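Local coordinates for ribosome inactivating type 1 protein (Iris hollandica, PDB 3MVG) that belongs to the single-chain plant proteins known as type 1 ribosome-inactivating proteins, at residues V192-T203 / P219-Q227; I62-V73 / L155-R164. One frame throughout, in Å; residues are numbered along the deposited sequence.

Contact 1. Residues V192-T203 / P219-Q227; sequences VGIIDLQTNWQT and PVKLQVSVQ
The amide of Asn200 has two strand side chains over one of its faces: Leu222 CD2 lies 3.6 Å from ND2 of Asn200, and Val220 CG1 sits beside it, 3.9 Å from OD1 of Asn200. At the edge of the same amide, almost in its plane, is the carbonyl of Asp196, which takes a hydrogen bond from Asn200 ND2 and thereby fixes the rotation of the group at the end of helix 192-199. The second flat group, the carboxylate of Asp196, is met at OD1 from its anti side by the backbone amide of Gln223. This N to OD1 bond is 2.8 Å long and nearly straight (175°), with the donor 19° out of the carboxylate plane. The near-anti first torsion of Asp196 (chi1 -155°) carries the carboxylate from the helix to the strand backbone. A water probably adds to the grip, bridging Asp196 OD1 and Lys221 O.

Further along, the backbones themselves close in. Gly193 has no side chain to hold the strand off, and its CA meets Gln223 O at 3.2 Å in a CA-H...O contact; a single water donates one proton to Gly193 O and the other to Gln223 O. Apolar pairs flank this line, Leu197 CD1 with Leu222 CD1 at 4.0 Å and Val192 CG2 with Val226 CG2 at 3.9 Å. The strand pairs with 229-234 in the two-stranded antiparallel sheet that, as in the family generally, belongs to the smaller C-terminal region, while Val224 and Ser225 pack on Val230 of the second subunit. The joint thus mixes apolar contacts with bridging water and one direct side-chain-to-backbone bond, and Lys221 NZ, 5.8 Å from Asp196 OD1, probably adds a modest electrostatic attraction.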
loop_
_atom_site.group_PDB
_atom_site.type_symbol
_atom_site.label_atom_id
_atom_site.label_comp_id
_atom_site.label_asym_id
_atom_site.label_seq_id
_atom_site.Cartn_x
_atom_site.Cartn_y
_atom_site.Cartn_z
ATOM N N VAL A 192 10.543 -13.132 -5.667
ATOM C CA VAL A 192 11.651 -13.443 -4.763
ATOM C C VAL A 192 11.709 -12.418 -3.614
ATOM O O VAL A 192 12.047 -12.753 -2.471
ATOM C CB VAL A 192 12.989 -13.512 -5.556
ATOM C CG1 VAL A 192 14.201 -13.434 -4.641
ATOM C CG2 VAL A 192 13.027 -14.782 -6.408
ATOM N N GLY A 193 11.355 -11.177 -3.935
ATOM C CA GLY A 193 11.298 -10.095 -2.961
ATOM C C GLY A 193 10.260 -10.331 -1.882
ATOM O O GLY A 193 10.541 -10.160 -0.701
ATOM N N ILE A 194 9.055 -10.719 -2.289
ATOM C CA ILE A 194 7.969 -10.964 -1.342
ATOM C C ILE A 194 8.304 -12.154 -0.457
ATOM O O ILE A 194 8.080 -12.129 0.751
ATOM C CB ILE A 194 6.638 -11.236 -2.066
ATOM C CG1 ILE A 194 6.057 -9.938 -2.623
ATOM C CG2 ILE A 194 5.644 -11.894 -1.120
ATOM C CD1 ILE A 194 4.725 -10.119 -3.312
ATOM N N ILE A 195 8.857 -13.194 -1.064
ATOM C CA ILE A 195 9.225 -14.390 -0.324
ATOM C C ILE A 195 10.309 -14.119 0.723
ATOM O O ILE A 195 10.248 -14.637 1.839
ATOM C CB ILE A 195 9.644 -15.518 -1.282
ATOM C CG1 ILE A 195 8.431 -15.988 -2.083
ATOM C CG2 ILE A 195 10.241 -16.681 -0.522
ATOM C CD1 ILE A 195 8.652 -17.286 -2.797
ATOM N N ASP A 196 11.292 -13.294 0.366
ATOM C CA ASP A 196 12.371 -12.949 1.290
ATOM C C ASP A 196 11.864 -12.067 2.421
ATOM O O ASP A 196 12.323 -12.171 3.555
ATOM C CB ASP A 196 13.541 -12.293 0.565
ATOM C CG ASP A 196 14.844 -12.478 1.301
ATOM O OD1 ASP A 196 15.657 -11.540 1.292
ATOM O OD2 ASP A 196 15.053 -13.561 1.898
ATOM N N LEU A 197 10.887 -11.222 2.115
ATOM C CA LEU A 197 10.254 -10.424 3.137
ATOM C C LEU A 197 9.576 -11.333 4.176
ATOM O O LEU A 197 9.808 -11.208 5.383
ATOM C CB LEU A 197 9.264 -9.476 2.478
ATOM C CG LEU A 197 8.691 -8.375 3.347
ATOM C CD1 LEU A 197 9.792 -7.448 3.872
ATOM C CD2 LEU A 197 7.669 -7.600 2.533
ATOM N N GLN A 198 8.785 -12.291 3.691
ATOM C CA GLN A 198 8.118 -13.258 4.558
ATOM C C GLN A 198 9.116 -13.991 5.451
ATOM O O GLN A 198 8.888 -14.151 6.647
ATOM C CB GLN A 198 7.326 -14.279 3.734
ATOM C CG GLN A 198 6.169 -13.694 2.942
ATOM C CD GLN A 198 5.578 -14.690 1.963
ATOM O OE1 GLN A 198 6.070 -15.808 1.815
ATOM N NE2 GLN A 198 4.516 -14.291 1.290
ATOM N N THR A 199 10.227 -14.435 4.854
ATOM C CA THR A 199 11.282 -15.172 5.566
ATOM C C THR A 199 11.917 -14.358 6.696
ATOM O O THR A 199 12.390 -14.920 7.685
ATOM C CB THR A 199 12.389 -15.613 4.563
ATOM O OG1 THR A 199 11.800 -16.371 3.498
ATOM C CG2 THR A 199 13.490 -16.432 5.231
ATOM N N ASN A 200 11.915 -13.036 6.543
ATOM C CA ASN A 200 12.614 -12.149 7.465
ATOM C C ASN A 200 11.745 -11.468 8.510
ATOM O O ASN A 200 12.195 -10.532 9.175
ATOM C CB ASN A 200 13.430 -11.121 6.679
ATOM C CG ASN A 200 14.747 -11.686 6.212
ATOM O OD1 ASN A 200 15.703 -11.773 6.993
ATOM N ND2 ASN A 200 14.800 -12.119 4.960
ATOM N N TRP A 201 10.518 -11.953 8.687
ATOM C CA TRP A 201 9.606 -11.322 9.634
ATOM C C TRP A 201 10.124 -11.326 11.066
ATOM O O TRP A 201 10.107 -10.290 11.726
ATOM C CB TRP A 201 8.225 -11.954 9.565
ATOM C CG TRP A 201 7.238 -11.298 10.485
ATOM C CD1 TRP A 201 6.823 -9.989 10.461
ATOM C CD2 TRP A 201 6.555 -11.917 11.577
ATOM N NE1 TRP A 201 5.910 -9.770 11.464
ATOM C CE2 TRP A 201 5.730 -10.936 12.162
ATOM C CE3 TRP A 201 6.546 -13.216 12.102
ATOM C CZ2 TRP A 201 4.900 -11.214 13.244
ATOM C CZ3 TRP A 201 5.731 -13.490 13.174
ATOM C CH2 TRP A 201 4.911 -12.495 13.739
ATOM N N GLN A 202 10.586 -12.477 11.544
ATOM C CA GLN A 202 11.133 -12.546 12.897
ATOM C C GLN A 202 12.365 -11.644 13.045
ATOM O O GLN A 202 12.471 -10.881 14.009
ATOM C CB GLN A 202 11.446 -13.987 13.327
ATOM C CG GLN A 202 12.246 -14.031 14.629
ATOM C CD GLN A 202 12.312 -15.391 15.288
ATOM O OE1 GLN A 202 13.046 -15.572 16.262
ATOM N NE2 GLN A 202 11.530 -16.339 14.797
ATOM N N THR A 203 13.267 -11.704 12.067
ATOM C CA THR A 203 14.487 -10.912 12.104
ATOM C C THR A 203 14.173 -9.419 12.168
ATOM O O THR A 203 14.727 -8.697 13.005
ATOM C CB THR A 203 15.395 -11.242 10.907
ATOM O OG1 THR A 203 15.825 -12.605 11.018
ATOM C CG2 THR A 203 16.618 -10.338 10.868
ATOM N N PRO A 219 21.806 -4.542 10.642
ATOM C CA PRO A 219 21.067 -4.262 9.411
ATOM C C PRO A 219 20.648 -5.535 8.672
ATOM O O PRO A 219 21.367 -6.536 8.676
ATOM C CB PRO A 219 22.061 -3.435 8.598
ATOM C CG PRO A 219 22.828 -2.684 9.650
ATOM C CD PRO A 219 22.991 -3.672 10.778
ATOM N N VAL A 220 19.468 -5.483 8.059
ATOM C CA VAL A 220 18.842 -6.653 7.457
ATOM C C VAL A 220 18.865 -6.527 5.936
ATOM O O VAL A 220 18.221 -5.643 5.364
ATOM C CB VAL A 220 17.376 -6.816 7.955
ATOM C CG1 VAL A 220 16.731 -8.059 7.340
ATOM C CG2 VAL A 220 17.320 -6.887 9.478
ATOM N N LYS A 221 19.605 -7.415 5.279
ATOM C CA LYS A 221 19.617 -7.443 3.822
ATOM C C LYS A 221 18.404 -8.211 3.304
ATOM O O LYS A 221 18.102 -9.305 3.779
ATOM C CB LYS A 221 20.908 -8.077 3.305
ATOM C CG LYS A 221 21.037 -8.049 1.786
ATOM C CD LYS A 221 22.280 -8.791 1.296
ATOM C CE LYS A 221 22.181 -10.293 1.535
ATOM N NZ LYS A 221 21.348 -10.994 0.533
ATOM N N LEU A 222 17.726 -7.618 2.326
ATOM C CA LEU A 222 16.560 -8.231 1.691
ATOM C C LEU A 222 16.732 -8.296 0.188
ATOM O O LEU A 222 17.189 -7.340 -0.434
ATOM C CB LEU A 222 15.289 -7.432 1.997
ATOM C CG LEU A 222 14.796 -7.342 3.440
ATOM C CD1 LEU A 222 13.605 -6.402 3.501
ATOM C CD2 LEU A 222 14.422 -8.706 3.992
ATOM N N GLN A 223 16.346 -9.424 -0.395
ATOM C CA GLN A 223 16.249 -9.524 -1.844
ATOM C C GLN A 223 15.065 -8.716 -2.337
ATOM O O GLN A 223 13.983 -8.767 -1.745
ATOM C CB GLN A 223 16.050 -10.976 -2.276
ATOM C CG GLN A 223 17.143 -11.919 -1.828
ATOM C CD GLN A 223 18.485 -11.666 -2.498
ATOM O OE1 GLN A 223 18.561 -11.290 -3.674
ATOM N NE2 GLN A 223 19.554 -11.887 -1.753
ATOM N N VAL A 224 15.260 -7.963 -3.412
ATOM C CA VAL A 224 14.125 -7.383 -4.128
ATOM C C VAL A 224 13.893 -8.142 -5.435
ATOM O O VAL A 224 12.843 -8.011 -6.060
ATOM C CB VAL A 224 14.263 -5.857 -4.361
ATOM C CG1 VAL A 224 14.273 -5.116 -3.026
ATOM C CG2 VAL A 224 15.503 -5.521 -5.172
ATOM N N SER A 225 14.892 -8.933 -5.824
ATOM C CA SER A 225 14.857 -9.801 -7.001
ATOM C C SER A 225 15.945 -10.849 -6.798
ATOM O O SER A 225 16.610 -10.855 -5.763
ATOM C CB SER A 225 15.136 -8.995 -8.268
ATOM O OG SER A 225 16.437 -8.433 -8.216
ATOM N N VAL A 226 16.141 -11.729 -7.776
ATOM C CA VAL A 226 17.225 -12.711 -7.688
ATOM C C VAL A 226 18.585 -12.008 -7.572
ATOM O O VAL A 226 19.425 -12.398 -6.758
ATOM C CB VAL A 226 17.217 -13.693 -8.894
ATOM C CG1 VAL A 226 18.363 -14.698 -8.791
ATOM C CG2 VAL A 226 15.885 -14.428 -8.982
ATOM N N GLN A 227 18.768 -10.954 -8.362
ATOM C CA GLN A 227 20.075 -10.306 -8.522
ATOM C C GLN A 227 20.261 -9.027 -7.702
ATOM O O GLN A 227 21.391 -8.564 -7.527
ATOM C CB GLN A 227 20.329 -9.984 -10.003
ATOM C CG GLN A 227 20.241 -11.171 -10.973
ATOM C CD GLN A 227 21.405 -12.143 -10.860
ATOM O OE1 GLN A 227 22.459 -11.825 -10.300
ATOM N NE2 GLN A 227 21.220 -13.340 -11.407
HETATM O O HOH W 1 12.219 -8.258 0.217
HETATM O O HOH W 2 11.503 -10.032 -6.943
HETATM O O HOH W 3 17.854 -11.823 2.706
HETATM O O HOH W 4 18.264 -11.061 6.032
#

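Contact 2. Residues I62-V73 / L155-R164; sequences ITLVLNRVNAYV and LIQLVSETAR. With SO4 (sulfate ion), chain C.
The carbonyl oxygen of Asn70 is gripped by two N-H groups of one guanidinium. Arg164 NH2 donates to Asn70 O at 2.8 Å, with the oxygen in the guanidinium plane, while Arg164 NE adds a weak bond to Asn70 O at 3.3 Å. The side chain, extended from CG to NE, runs out from the helix to meet the turn edge-on. It crosses the Tyr72 side chain at a slant, the two planes only 24° apart and NH2 coming to 3.4 Å from Tyr72 CD2. On the helix side Arg164 NH1 makes a salt bridge to Glu161 OE1; Glu161 OE2 is bonded to Tyr108, and Arg164 NH2 also to a glycerol.

The next carbonyl of the turn, that of Ala71, accepts from Ser160 OG at 2.7 Å, in the carbonyl plane and on a lone pair. OG stands anti to the carbonyl carbon of its own residue (chi1 -61°), aimed at the turn. That turn joins strands 61-67 and 72-78 through a G1 beta bulge, Ala71 and Tyr72 both facing Asn67, and two Asx turns, at Asn67 and Asn70, brace it. The helix, which has a wider pi-type turn at 157-161, lies against the mixed sheet of the family's large N-terminal region, its axis 34° from strand 62-67. Tyr72, Tyr108, Glu161 and Arg164 gather as do the cleft residues of ribosome-inactivating proteins.

Below them the contact is apolar. Ile156 CG2 comes to 3.5 Å from Tyr72 CE2, obliquely to a ring whose OH bonds to Gly106 O, and Leu64 CD1 and Val159 CG2 meet tip to tip at 4.1 Å. At the start of the turn, away from the helix, Arg68, also bonded to backbone oxygens of Arg26, Ser28 and Gln47, holds a sulfate edge-on, probably from the crystallisation liquor, NH1 to sulfate O1 at 3.1 Å and NH2 to sulfate O3 at 2.9 Å.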
loop_
_atom_site.group_PDB
_atom_site.type_symbol
_atom_site.label_atom_id
_atom_site.label_comp_id
_atom_site.label_asym_id
_atom_site.label_seq_id
_atom_site.Cartn_x
_atom_site.Cartn_y
_atom_site.Cartn_z
ATOM N N ILE A 62 -15.149 -21.180 5.712
ATOM C CA ILE A 62 -14.198 -21.943 6.535
ATOM C C ILE A 62 -13.606 -20.970 7.546
ATOM O O ILE A 62 -13.488 -19.779 7.243
ATOM C CB ILE A 62 -13.072 -22.654 5.713
ATOM C CG1 ILE A 62 -12.116 -21.656 5.051
ATOM C CG2 ILE A 62 -13.669 -23.607 4.704
ATOM C CD1 ILE A 62 -10.875 -21.375 5.861
ATOM N N THR A 63 -13.262 -21.461 8.741
ATOM C CA THR A 63 -12.722 -20.612 9.787
ATOM C C THR A 63 -11.279 -20.969 10.050
ATOM O O THR A 63 -10.997 -22.075 10.512
ATOM C CB THR A 63 -13.536 -20.725 11.080
ATOM O OG1 THR A 63 -14.899 -20.385 10.800
ATOM C CG2 THR A 63 -12.989 -19.782 12.162
ATOM N N LEU A 64 -10.375 -20.040 9.765
ATOM C CA LEU A 64 -8.984 -20.214 10.152
ATOM C C LEU A 64 -8.829 -19.934 11.637
ATOM O O LEU A 64 -9.487 -19.037 12.179
ATOM C CB LEU A 64 -8.084 -19.253 9.386
ATOM C CG LEU A 64 -8.077 -19.318 7.860
ATOM C CD1 LEU A 64 -7.185 -18.215 7.313
ATOM C CD2 LEU A 64 -7.600 -20.681 7.383
ATOM N N VAL A 65 -7.971 -20.702 12.294
ATOM C CA VAL A 65 -7.601 -20.424 13.673
ATOM C C VAL A 65 -6.196 -19.859 13.645
ATOM O O VAL A 65 -5.266 -20.517 13.167
ATOM C CB VAL A 65 -7.658 -21.690 14.550
ATOM C CG1 VAL A 65 -7.359 -21.346 16.011
ATOM C CG2 VAL A 65 -9.016 -22.378 14.407
ATOM N N LEU A 66 -6.049 -18.628 14.120
ATOM C CA LEU A 66 -4.741 -18.005 14.218
ATOM C C LEU A 66 -4.273 -17.991 15.659
ATOM O O LEU A 66 -5.072 -17.906 16.592
ATOM C CB LEU A 66 -4.768 -16.581 13.656
ATOM C CG LEU A 66 -4.618 -16.465 12.133
ATOM C CD1 LEU A 66 -5.772 -17.144 11.399
ATOM C CD2 LEU A 66 -4.497 -15.001 11.728
ATOM N N ASN A 67 -2.962 -18.105 15.824
ATOM C CA ASN A 67 -2.314 -17.851 17.091
ATOM C C ASN A 67 -1.968 -16.362 17.096
ATOM O O ASN A 67 -1.235 -15.885 16.234
ATOM C CB ASN A 67 -1.067 -18.720 17.201
ATOM C CG ASN A 67 -0.329 -18.546 18.517
ATOM O OD1 ASN A 67 -0.703 -17.741 19.370
ATOM N ND2 ASN A 67 0.736 -19.323 18.689
ATOM N N ARG A 68 -2.518 -15.615 18.046
ATOM C CA ARG A 68 -2.233 -14.186 18.133
ATOM C C ARG A 68 -0.747 -13.888 18.371
ATOM O O ARG A 68 -0.262 -12.828 17.991
ATOM C CB ARG A 68 -3.063 -13.524 19.234
ATOM C CG ARG A 68 -4.569 -13.491 18.975
ATOM C CD ARG A 68 -5.368 -12.945 20.169
ATOM N NE ARG A 68 -5.010 -11.560 20.476
ATOM C CZ ARG A 68 -4.613 -11.103 21.664
ATOM N NH1 ARG A 68 -4.547 -11.892 22.732
ATOM N NH2 ARG A 68 -4.312 -9.817 21.788
ATOM N N VAL A 69 -0.031 -14.820 18.990
ATOM C CA VAL A 69 1.400 -14.645 19.270
ATOM C C VAL A 69 2.209 -14.426 17.987
ATOM O O VAL A 69 3.140 -13.630 17.960
ATOM C CB VAL A 69 1.962 -15.839 20.105
ATOM C CG1 VAL A 69 3.463 -15.710 20.356
ATOM C CG2 VAL A 69 1.221 -15.950 21.424
ATOM N N ASN A 70 1.845 -15.124 16.917
ATOM C CA ASN A 70 2.614 -15.003 15.684
ATOM C C ASN A 70 1.778 -14.675 14.446
ATOM O O ASN A 70 2.303 -14.624 13.331
ATOM C CB ASN A 70 3.500 -16.241 15.456
ATOM C CG ASN A 70 2.702 -17.502 15.208
ATOM O OD1 ASN A 70 1.469 -17.498 15.228
ATOM N ND2 ASN A 70 3.412 -18.601 14.954
ATOM N N ALA A 71 0.482 -14.442 14.655
ATOM C CA ALA A 71 -0.472 -14.124 13.575
ATOM C C ALA A 71 -0.596 -15.230 12.530
ATOM O O ALA A 71 -1.035 -14.977 11.406
ATOM C CB ALA A 71 -0.125 -12.785 12.908
ATOM N N TYR A 72 -0.245 -16.456 12.901
ATOM C CA TYR A 72 -0.158 -17.554 11.943
ATOM C C TYR A 72 -1.237 -18.616 12.149
ATOM O O TYR A 72 -1.754 -18.810 13.243
ATOM C CB TYR A 72 1.223 -18.207 12.028
ATOM C CG TYR A 72 1.717 -18.824 10.737
ATOM C CD1 TYR A 72 1.715 -20.210 10.548
ATOM C CD2 TYR A 72 2.204 -18.019 9.713
ATOM C CE1 TYR A 72 2.201 -20.779 9.369
ATOM C CE2 TYR A 72 2.703 -18.568 8.540
ATOM C CZ TYR A 72 2.690 -19.946 8.374
ATOM O OH TYR A 72 3.172 -20.482 7.199
ATOM N N VAL A 73 -1.552 -19.320 11.069
ATOM C CA VAL A 73 -2.593 -20.348 11.074
ATOM C C VAL A 73 -2.123 -21.596 11.819
ATOM O O VAL A 73 -1.014 -22.073 11.565
ATOM C CB VAL A 73 -2.995 -20.715 9.621
ATOM C CG1 VAL A 73 -3.977 -21.873 9.596
ATOM C CG2 VAL A 73 -3.599 -19.512 8.908
ATOM N N LEU A 155 -4.084 -18.994 1.511
ATOM C CA LEU A 155 -4.755 -18.317 2.632
ATOM C C LEU A 155 -3.784 -17.723 3.645
ATOM O O LEU A 155 -3.997 -16.614 4.117
ATOM C CB LEU A 155 -5.749 -19.252 3.315
ATOM C CG LEU A 155 -6.900 -19.681 2.402
ATOM C CD1 LEU A 155 -7.810 -20.674 3.099
ATOM C CD2 LEU A 155 -7.698 -18.497 1.847
ATOM N N ILE A 156 -2.717 -18.452 3.965
ATOM C CA ILE A 156 -1.694 -17.934 4.860
ATOM C C ILE A 156 -1.102 -16.639 4.306
ATOM O O ILE A 156 -0.950 -15.652 5.034
ATOM C CB ILE A 156 -0.608 -18.988 5.152
ATOM C CG1 ILE A 156 -1.189 -20.084 6.055
ATOM C CG2 ILE A 156 0.624 -18.331 5.786
ATOM C CD1 ILE A 156 -0.372 -21.368 6.106
ATOM N N GLN A 157 -0.791 -16.617 3.022
ATOM C CA GLN A 157 -0.223 -15.409 2.447
ATOM C C GLN A 157 -1.201 -14.245 2.410
ATOM O O GLN A 157 -0.808 -13.110 2.650
ATOM C CB GLN A 157 0.368 -15.677 1.076
ATOM C CG GLN A 157 1.605 -16.542 1.125
ATOM C CD GLN A 157 2.187 -16.739 -0.240
ATOM O OE1 GLN A 157 3.159 -16.080 -0.619
ATOM N NE2 GLN A 157 1.576 -17.622 -1.011
ATOM N N LEU A 158 -2.472 -14.519 2.130
ATOM C CA LEU A 158 -3.465 -13.455 1.981
ATOM C C LEU A 158 -4.112 -13.018 3.286
ATOM O O LEU A 158 -4.855 -12.025 3.301
ATOM C CB LEU A 158 -4.518 -13.834 0.933
ATOM C CG LEU A 158 -3.950 -14.013 -0.476
ATOM C CD1 LEU A 158 -5.034 -14.505 -1.414
ATOM C CD2 LEU A 158 -3.374 -12.707 -0.983
ATOM N N VAL A 159 -3.827 -13.730 4.377
ATOM C CA VAL A 159 -4.337 -13.369 5.694
ATOM C C VAL A 159 -3.174 -13.050 6.640
ATOM O O VAL A 159 -3.045 -11.911 7.083
ATOM C CB VAL A 159 -5.261 -14.476 6.272
ATOM C CG1 VAL A 159 -5.670 -14.143 7.685
ATOM C CG2 VAL A 159 -6.492 -14.650 5.381
ATOM N N SER A 160 -2.321 -14.034 6.934
ATOM C CA SER A 160 -1.213 -13.827 7.880
ATOM C C SER A 160 -0.121 -12.910 7.332
ATOM O O SER A 160 0.332 -11.995 8.020
ATOM C CB SER A 160 -0.593 -15.161 8.281
ATOM O OG SER A 160 -1.535 -16.000 8.927
ATOM N N GLU A 161 0.328 -13.159 6.106
ATOM C CA GLU A 161 1.470 -12.400 5.591
ATOM C C GLU A 161 1.119 -10.955 5.279
ATOM O O GLU A 161 1.927 -10.058 5.498
ATOM C CB GLU A 161 2.117 -13.069 4.377
ATOM C CG GLU A 161 2.648 -14.491 4.619
ATOM C CD GLU A 161 3.863 -14.585 5.526
ATOM O OE1 GLU A 161 4.306 -13.562 6.093
ATOM O OE2 GLU A 161 4.379 -15.711 5.659
ATOM N N THR A 162 -0.079 -10.727 4.743
ATOM C CA THR A 162 -0.567 -9.365 4.520
ATOM C C THR A 162 -0.843 -8.628 5.844
ATOM O O THR A 162 -0.625 -7.419 5.931
ATOM C CB THR A 162 -1.822 -9.375 3.650
ATOM O OG1 THR A 162 -2.747 -10.286 4.236
ATOM C CG2 THR A 162 -1.504 -9.808 2.212
ATOM N N ALA A 163 -1.310 -9.346 6.866
ATOM C CA ALA A 163 -1.441 -8.729 8.192
ATOM C C ALA A 163 -0.057 -8.283 8.699
ATOM O O ALA A 163 0.085 -7.205 9.262
ATOM C CB ALA A 163 -2.072 -9.697 9.188
ATOM N N ARG A 164 0.964 -9.118 8.488
ATOM C CA ARG A 164 2.329 -8.820 8.939
ATOM C C ARG A 164 2.990 -7.709 8.133
ATOM O O ARG A 164 3.766 -6.929 8.691
ATOM C CB ARG A 164 3.198 -10.069 8.860
ATOM C CG ARG A 164 2.857 -11.146 9.865
ATOM C CD ARG A 164 3.662 -12.372 9.518
ATOM N NE ARG A 164 3.515 -13.454 10.482
ATOM C CZ ARG A 164 4.102 -14.640 10.353
ATOM N NH1 ARG A 164 4.858 -14.902 9.298
ATOM N NH2 ARG A 164 3.930 -15.561 11.283
HETATM S S SO4 C . -2.835 -9.677 25.436
HETATM O O1 SO4 C . -3.530 -10.907 25.455
HETATM O O2 SO4 C . -1.428 -9.709 25.334
HETATM O O3 SO4 C . -3.201 -8.947 24.322
HETATM O O4 SO4 C . -3.292 -8.989 26.634
#

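Contact 2 is complete in the chain before contact 1 begins, and their centres are about 19 Å apart, yet helix 155-164 and segment 192-203 touch directly. Gln198 NE2 and Gln157 OE1 lie 2.9 Å apart in a probable hydrogen bond. Nearer the glycerol bound by Arg164, the indole of Trp201 makes a cation-pi contact, its CE3 3.3 Å from Arg164 CZ, and its CH2 lies 3.4 Å from Asn70 O. Trp201, which follows Asn200 in segment 192-203, thus reaches into the cleft group of contact 2, consistent with the tryptophan beside the pocket in this family. Contact 1 joins helix 192-199 to the two-stranded sheet; contact 2 joins helix 146-164 to the large mixed sheet.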